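Chintase (Rhizomucor miehei, PDB 5YUQ) probably hydrolyses the beta-1,4 linkages of chitin as a family 18 glycoside hydrolase, its active site forming a tunnel. Local coordinates at residues Q260-K269 and T280-T289. Sequence-based numbering, arbitrary orientation.
Sequences QIKGDSTDEK and TYSGQYIWRT
The phenol ring of Tyr281 is sandwiched between two lysine chains: Lys262 CB sits 3.6 Å from its centroid on one face, and Lys269 CG lies over the centre of the other. Asp267 O, 3.3 Å from Tyr281 CD1, and Gln260 O meet the ring edge near its plane. A second tyrosine, Tyr285, receives Asp264 CB over one face, 4.0 Å from the ring centroid. Two carboxylates gather backbone N-H groups, Asp264 hydroxyls as well. With CG anti to the backbone N (chi1 -173°), Asp267 reaches across to the turn at Ser282-Gly283. Ser282 N bonds its OD1 almost straight, at 2.9 Å, on the syn side. Asp267 OD2 accepts from Gly283 N, 2.7 Å away and above the carboxylate plane, and from Gly263 N on the anti lone pair, so one oxygen ties 260-269 to 280-289. Asp264 OD2 is gripped from opposite faces of its plane by Ile286 N (2.8 Å) and Thr289 OG1 (2.7 Å), which holds the start of helix 287-292 against the loop. Asp264 OD1 closes an Asx turn with Thr266 N and accepts from Thr266 OG1 on its syn lone pair; that hydroxyl oxygen accepts from Gln284 NE2, lying in the amide plane. Backbone joins backbone through Asp264 N and Gln284 O at 2.9 Å. The contact lies between strands 228-240 and 346-350 of the TIM barrel, consistent with the insertion region of many family 18 chitinases, and folds the loop onto strand 284-286, antiparallel to 228-240; Tyr285 also touches Leu324 of strand 322-325, its hydroxyl bonding Glu293, beyond helix 287-292.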
loop_
_atom_site.group_PDB
_atom_site.type_symbol
_atom_site.label_atom_id
_atom_site.label_comp_id
_atom_site.label_asym_id
_atom_site.label_seq_id
_atom_site.Cartn_x
_atom_site.Cartn_y
_atom_site.Cartn_z
ATOM N N GLN A 260 7.515 17.877 5.792
ATOM C CA GLN A 260 6.195 17.302 6.029
ATOM C C GLN A 260 5.726 17.545 7.458
ATOM O O GLN A 260 6.394 17.144 8.411
ATOM C CB GLN A 260 6.223 15.802 5.741
ATOM C CG GLN A 260 4.906 15.100 6.076
ATOM C CD GLN A 260 3.751 15.634 5.259
ATOM O OE1 GLN A 260 3.790 15.616 4.024
ATOM N NE2 GLN A 260 2.712 16.118 5.944
ATOM N N ILE A 261 4.582 18.211 7.615
ATOM C CA ILE A 261 4.037 18.448 8.944
ATOM C C ILE A 261 3.468 17.155 9.530
ATOM O O ILE A 261 3.081 16.239 8.798
ATOM C CB ILE A 261 2.936 19.532 8.947
ATOM C CG1 ILE A 261 1.814 19.184 7.963
ATOM C CG2 ILE A 261 3.533 20.900 8.613
ATOM C CD1 ILE A 261 0.522 19.977 8.223
ATOM N N LYS A 262 3.433 17.097 10.856
ATOM C CA LYS A 262 2.893 15.950 11.575
ATOM C C LYS A 262 1.393 15.812 11.345
ATOM O O LYS A 262 0.664 16.808 11.303
ATOM C CB LYS A 262 3.163 16.118 13.073
ATOM C CG LYS A 262 2.724 14.952 13.942
ATOM C CD LYS A 262 2.887 15.315 15.422
ATOM C CE LYS A 262 2.384 14.211 16.339
ATOM N NZ LYS A 262 3.194 12.976 16.232
ATOM N N GLY A 263 0.945 14.570 11.205
ATOM C CA GLY A 263 -0.471 14.258 11.136
ATOM C C GLY A 263 -1.051 14.066 12.522
ATOM O O GLY A 263 -1.004 14.985 13.347
ATOM N N ASP A 264 -1.593 12.882 12.795
ATOM C CA ASP A 264 -2.173 12.640 14.115
ATOM C C ASP A 264 -1.171 11.990 15.070
ATOM O O ASP A 264 0.030 11.983 14.806
ATOM C CB ASP A 264 -3.469 11.821 14.016
ATOM C CG ASP A 264 -3.238 10.405 13.536
ATOM O OD1 ASP A 264 -2.071 9.961 13.436
ATOM O OD2 ASP A 264 -4.241 9.718 13.259
ATOM N N SER A 265 -1.675 11.441 16.175
ATOM C CA SER A 265 -0.816 10.849 17.196
ATOM C C SER A 265 -0.058 9.617 16.712
ATOM O O SER A 265 0.949 9.235 17.304
ATOM C CB SER A 265 -1.635 10.499 18.441
ATOM O OG SER A 265 -2.574 9.480 18.163
ATOM N N THR A 266 -0.543 8.988 15.643
ATOM C CA THR A 266 0.129 7.819 15.084
ATOM C C THR A 266 1.338 8.223 14.254
ATOM O O THR A 266 2.149 7.373 13.881
ATOM C CB THR A 266 -0.807 6.974 14.190
ATOM O OG1 THR A 266 -1.101 7.691 12.983
ATOM C CG2 THR A 266 -2.087 6.616 14.915
ATOM N N ASP A 267 1.457 9.516 13.964
ATOM C CA ASP A 267 2.532 10.004 13.100
ATOM C C ASP A 267 3.779 10.358 13.902
ATOM O O ASP A 267 4.027 11.525 14.210
ATOM C CB ASP A 267 2.058 11.202 12.272
ATOM C CG ASP A 267 3.070 11.640 11.232
ATOM O OD1 ASP A 267 4.065 10.922 11.007
ATOM O OD2 ASP A 267 2.858 12.712 10.633
ATOM N N GLU A 268 4.553 9.335 14.242
ATOM C CA GLU A 268 5.796 9.517 14.974
ATOM C C GLU A 268 6.906 9.849 13.999
ATOM O O GLU A 268 6.958 9.302 12.893
ATOM C CB GLU A 268 6.169 8.239 15.727
ATOM C CG GLU A 268 5.245 7.862 16.873
ATOM C CD GLU A 268 5.642 6.543 17.519
ATOM O OE1 GLU A 268 6.324 5.736 16.852
ATOM O OE2 GLU A 268 5.279 6.315 18.694
ATOM N N LYS A 269 7.804 10.734 14.410
ATOM C CA LYS A 269 8.962 11.045 13.591
ATOM C C LYS A 269 9.808 9.794 13.451
ATOM O O LYS A 269 10.009 9.062 14.420
ATOM C CB LYS A 269 9.780 12.174 14.219
ATOM C CG LYS A 269 9.885 13.392 13.336
ATOM C CD LYS A 269 10.689 14.498 13.996
ATOM C CE LYS A 269 10.785 15.697 13.070
ATOM N NZ LYS A 269 11.649 16.774 13.624
ATOM N N THR A 280 11.631 12.178 9.924
ATOM C CA THR A 280 10.584 13.009 9.335
ATOM C C THR A 280 9.204 12.515 9.742
ATOM O O THR A 280 9.049 11.371 10.169
ATOM C CB THR A 280 10.658 13.005 7.797
ATOM O OG1 THR A 280 10.538 11.663 7.318
ATOM C CG2 THR A 280 11.975 13.589 7.321
ATOM N N TYR A 281 8.210 13.391 9.621
ATOM C CA TYR A 281 6.818 12.993 9.763
ATOM C C TYR A 281 6.288 12.513 8.416
ATOM O O TYR A 281 6.838 12.860 7.374
ATOM C CB TYR A 281 5.969 14.163 10.257
ATOM C CG TYR A 281 6.282 14.604 11.663
ATOM C CD1 TYR A 281 6.013 13.777 12.743
ATOM C CD2 TYR A 281 6.818 15.860 11.914
ATOM C CE1 TYR A 281 6.283 14.180 14.032
ATOM C CE2 TYR A 281 7.088 16.274 13.208
ATOM C CZ TYR A 281 6.821 15.425 14.258
ATOM O OH TYR A 281 7.084 15.818 15.550
ATOM N N SER A 282 5.213 11.728 8.446
ATOM C CA SER A 282 4.596 11.235 7.219
ATOM C C SER A 282 3.325 12.003 6.899
ATOM O O SER A 282 2.871 12.008 5.754
ATOM C CB SER A 282 4.260 9.756 7.345
ATOM O OG SER A 282 3.266 9.549 8.330
ATOM N N GLY A 283 2.751 12.642 7.914
ATOM C CA GLY A 283 1.506 13.374 7.749
ATOM C C GLY A 283 0.293 12.484 7.887
ATOM O O GLY A 283 -0.833 12.932 7.686
ATOM N N GLN A 284 0.532 11.229 8.253
ATOM C CA GLN A 284 -0.530 10.235 8.371
ATOM C C GLN A 284 -1.574 10.647 9.404
ATOM O O GLN A 284 -1.253 11.135 10.487
ATOM C CB GLN A 284 0.068 8.875 8.722
ATOM C CG GLN A 284 -0.958 7.769 8.933
ATOM C CD GLN A 284 -0.309 6.437 9.251
ATOM O OE1 GLN A 284 0.006 5.657 8.351
ATOM N NE2 GLN A 284 -0.100 6.172 10.543
ATOM N N TYR A 285 -2.834 10.444 9.046
ATOM C CA TYR A 285 -3.954 10.789 9.894
ATOM C C TYR A 285 -4.915 9.615 9.761
ATOM O O TYR A 285 -5.585 9.479 8.740
ATOM C CB TYR A 285 -4.584 12.066 9.342
ATOM C CG TYR A 285 -5.073 13.042 10.381
ATOM C CD1 TYR A 285 -6.301 12.864 10.984
ATOM C CD2 TYR A 285 -4.322 14.156 10.725
ATOM C CE1 TYR A 285 -6.768 13.743 11.914
ATOM C CE2 TYR A 285 -4.789 15.058 11.673
ATOM C CZ TYR A 285 -6.012 14.836 12.258
ATOM O OH TYR A 285 -6.501 15.711 13.200
ATOM N N ILE A 286 -4.976 8.741 10.762
ATOM C CA ILE A 286 -5.752 7.508 10.580
ATOM C C ILE A 286 -7.245 7.734 10.759
ATOM O O ILE A 286 -7.672 8.692 11.403
ATOM C CB ILE A 286 -5.279 6.350 11.482
ATOM C CG1 ILE A 286 -5.529 6.669 12.957
ATOM C CG2 ILE A 286 -3.810 6.039 11.226
ATOM C CD1 ILE A 286 -5.463 5.436 13.842
ATOM N N TRP A 287 -8.046 6.852 10.178
ATOM C CA TRP A 287 -9.488 7.027 10.210
ATOM C C TRP A 287 -10.025 7.171 11.627
ATOM O O TRP A 287 -10.927 7.979 11.863
ATOM C CB TRP A 287 -10.205 5.880 9.506
ATOM C CG TRP A 287 -11.684 6.002 9.668
ATOM C CD1 TRP A 287 -12.480 5.291 10.520
ATOM C CD2 TRP A 287 -12.546 6.915 8.978
ATOM N NE1 TRP A 287 -13.787 5.709 10.400
ATOM C CE2 TRP A 287 -13.853 6.702 9.456
ATOM C CE3 TRP A 287 -12.339 7.889 7.996
ATOM C CZ2 TRP A 287 -14.949 7.421 8.981
ATOM C CZ3 TRP A 287 -13.425 8.605 7.527
ATOM C CH2 TRP A 287 -14.714 8.369 8.021
ATOM N N ARG A 288 -9.489 6.407 12.569
ATOM C CA ARG A 288 -9.991 6.466 13.954
ATOM C C ARG A 288 -9.974 7.930 14.434
ATOM O O ARG A 288 -10.899 8.330 15.085
ATOM C CB ARG A 288 -9.226 5.626 14.937
ATOM C CG ARG A 288 -9.342 4.138 14.706
ATOM C CD ARG A 288 -8.492 3.260 15.601
ATOM N NE ARG A 288 -8.996 3.235 16.975
ATOM C CZ ARG A 288 -10.004 2.487 17.378
ATOM N NH1 ARG A 288 -10.641 1.648 16.572
ATOM N NH2 ARG A 288 -10.364 2.550 18.624
ATOM N N THR A 289 -8.892 8.651 14.128
ATOM C CA THR A 289 -8.759 10.048 14.529
ATOM C C THR A 289 -9.752 10.938 13.794
ATOM O O THR A 289 -10.384 11.807 14.396
ATOM C CB THR A 289 -7.346 10.564 14.256
ATOM O OG1 THR A 289 -6.388 9.660 14.826
ATOM C CG2 THR A 289 -7.163 11.952 14.859
HETATM O O HOH W 1 8.829 16.002 8.612
HETATM O O HOH W 2 5.714 14.368 17.405
HETATM O O HOH W 3 -5.202 10.442 17.150
#